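Local coordinates for protein tyrosine recombinase XerH (Helicobacter pylori, PDB 5JK0) that cuts and rejoins DNA as a tyrosine-based site-specific recombinase that takes part in chromosome segregation, at residues D[53-58]-D[79-84]. Numbering follows the deposited sequence.
Sequences CSSSQL and PLLKFH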
loop_
_atom_site.group_PDB
_atom_site.type_symbol
_atom_site.label_atom_id
_atom_site.label_comp_id
_atom_site.label_asym_id
_atom_site.label_seq_id
_atom_site.Cartn_x
_atom_site.Cartn_y
_atom_site.Cartn_z
ATOM N N CYS D 53 11.901 -1.957 -41.120
ATOM C CA CYS D 53 12.293 -3.351 -40.970
ATOM C C CYS D 53 11.090 -4.242 -40.683
ATOM O O CYS D 53 10.082 -3.785 -40.144
ATOM C CB CYS D 53 13.324 -3.500 -39.848
ATOM S SG CYS D 53 14.770 -2.433 -40.003
ATOM N N SER D 54 11.203 -5.514 -41.048
ATOM C CA SER D 54 10.177 -6.490 -40.708
ATOM C C SER D 54 10.363 -6.925 -39.261
ATOM O O SER D 54 11.346 -6.552 -38.620
ATOM C CB SER D 54 10.235 -7.698 -41.646
ATOM O OG SER D 54 11.433 -8.431 -41.463
ATOM N N SER D 55 9.419 -7.708 -38.749
ATOM C CA SER D 55 9.492 -8.187 -37.375
ATOM C C SER D 55 10.717 -9.069 -37.171
ATOM O O SER D 55 11.384 -8.995 -36.140
ATOM C CB SER D 55 8.223 -8.955 -37.004
ATOM O OG SER D 55 8.293 -9.436 -35.673
ATOM N N SER D 56 11.008 -9.901 -38.166
ATOM C CA SER D 56 12.162 -10.789 -38.115
ATOM C C SER D 56 13.465 -9.997 -38.117
ATOM O O SER D 56 14.430 -10.369 -37.450
ATOM C CB SER D 56 12.137 -11.765 -39.291
ATOM O OG SER D 56 13.295 -12.582 -39.300
ATOM N N GLN D 57 13.485 -8.901 -38.869
ATOM C CA GLN D 57 14.671 -8.056 -38.955
ATOM C C GLN D 57 14.898 -7.274 -37.664
ATOM O O GLN D 57 16.034 -7.119 -37.221
ATOM C CB GLN D 57 14.558 -7.099 -40.145
ATOM C CG GLN D 57 14.581 -7.800 -41.493
ATOM C CD GLN D 57 14.365 -6.849 -42.654
ATOM O OE1 GLN D 57 14.208 -5.643 -42.463
ATOM N NE2 GLN D 57 14.354 -7.390 -43.868
ATOM N N LEU D 58 13.816 -6.785 -37.063
ATOM C CA LEU D 58 13.911 -6.060 -35.798
ATOM C C LEU D 58 14.428 -6.963 -34.685
ATOM O O LEU D 58 15.184 -6.527 -33.816
ATOM C CB LEU D 58 12.555 -5.474 -35.401
ATOM C CG LEU D 58 12.062 -4.270 -36.203
ATOM C CD1 LEU D 58 10.747 -3.764 -35.639
ATOM C CD2 LEU D 58 13.106 -3.166 -36.204
ATOM N N PRO D 79 9.052 -7.807 -25.679
ATOM C CA PRO D 79 7.628 -7.571 -25.398
ATOM C C PRO D 79 6.887 -6.814 -26.503
ATOM O O PRO D 79 5.703 -7.071 -26.726
ATOM C CB PRO D 79 7.659 -6.738 -24.112
ATOM C CG PRO D 79 8.948 -7.088 -23.470
ATOM C CD PRO D 79 9.907 -7.269 -24.604
ATOM N N LEU D 80 7.571 -5.902 -27.187
ATOM C CA LEU D 80 6.931 -5.110 -28.235
ATOM C C LEU D 80 6.761 -5.909 -29.527
ATOM O O LEU D 80 5.801 -5.701 -30.267
ATOM C CB LEU D 80 7.727 -3.830 -28.499
ATOM C CG LEU D 80 7.767 -2.840 -27.331
ATOM C CD1 LEU D 80 8.382 -1.516 -27.760
ATOM C CD2 LEU D 80 6.375 -2.625 -26.749
ATOM N N LEU D 81 7.690 -6.820 -29.797
ATOM C CA LEU D 81 7.567 -7.701 -30.952
ATOM C C LEU D 81 6.430 -8.696 -30.733
ATOM O O LEU D 81 5.772 -9.124 -31.681
ATOM C CB LEU D 81 8.880 -8.437 -31.221
ATOM C CG LEU D 81 10.078 -7.562 -31.590
ATOM C CD1 LEU D 81 11.286 -8.419 -31.928
ATOM C CD2 LEU D 81 9.732 -6.637 -32.747
ATOM N N LYS D 82 6.207 -9.060 -29.473
ATOM C CA LYS D 82 5.085 -9.915 -29.108
ATOM C C LYS D 82 3.762 -9.209 -29.378
ATOM O O LYS D 82 2.800 -9.825 -29.839
ATOM C CB LYS D 82 5.164 -10.324 -27.634
ATOM C CG LYS D 82 6.302 -11.271 -27.294
ATOM C CD LYS D 82 6.113 -12.630 -27.941
ATOM C CE LYS D 82 7.184 -13.605 -27.482
ATOM N NZ LYS D 82 7.187 -13.757 -25.998
ATOM N N PHE D 83 3.722 -7.912 -29.088
ATOM C CA PHE D 83 2.506 -7.127 -29.279
ATOM C C PHE D 83 2.180 -6.949 -30.756
ATOM O O PHE D 83 1.010 -6.951 -31.143
ATOM C CB PHE D 83 2.626 -5.757 -28.608
ATOM C CG PHE D 83 1.450 -4.861 -28.871
ATOM C CD1 PHE D 83 0.212 -5.147 -28.320
ATOM C CD2 PHE D 83 1.578 -3.743 -29.680
ATOM C CE1 PHE D 83 -0.877 -4.333 -28.567
ATOM C CE2 PHE D 83 0.493 -2.922 -29.927
ATOM C CZ PHE D 83 -0.736 -3.219 -29.371
ATOM N N HIS D 84 3.213 -6.783 -31.575
ATOM C CA HIS D 84 3.015 -6.686 -33.015
ATOM C C HIS D 84 2.419 -7.981 -33.553
ATOM O O HIS D 84 1.495 -7.958 -34.367
ATOM C CB HIS D 84 4.326 -6.377 -33.733
ATOM C CG HIS D 84 4.262 -6.593 -35.213
ATOM N ND1 HIS D 84 4.703 -7.752 -35.813
ATOM C CD2 HIS D 84 3.792 -5.807 -36.209
ATOM C CE1 HIS D 84 4.514 -7.667 -37.119
ATOM N NE2 HIS D 84 3.962 -6.497 -37.384
HETATM O O HOH W 1 6.323 -9.798 -34.306
#
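Ser55, in the first turn of helix 55-68, faces His84 and Leu81 of helix 74-93, and no direct hydrogen bond joins the two segments. Its CB lies obliquely against the His84 ring, 3.9 Å from His84 ND1 and equally near CE1. A chi1 of 179° swings the Ser55 hydroxyl away from the residue's own amide and toward helix 74-93, where Ser55 OG is 4.3 Å from Leu81 CD2. A water lies between Ser55 and His84. It sits at the ring edge, in the imidazole plane, 3.0 Å from His84 ND1, and donates to Leu81 O at 2.8 Å. This leaves it joining a backbone carbonyl to a side chain one helical turn later. A further link from the water to Ser55 OG measures only 2.4 Å, too short to be trusted in detail, so the bridge to helix 55-68 is doubtful. Beside the polar group is a small apolar one. Leu81 reaches toward Leu58, bringing its CD2 branch to 4.0 Å from Leu58 CB. The start of helix 55-68 is shaped by a capping box: Ser54 OG accepts from Gln57 N, and Gln57 OE1 in return accepts from Ser54 N, both bonds being weak. Ser55 and Leu58 thus meet the other helix from just beyond a capped N-terminus. The contact lies within the core-binding domain, away from the predicted catalytic residues. Lys82, whose side chain leaves the backbone away from 53-58, packs against a phosphate of the bound DNA. Leu58 and His84 also touch Leu17 of helix 12-30, while Leu80 and Phe83 pack on helix 123-143, and Phe83 meets Phe113 of helix 107-117 edge-to-face.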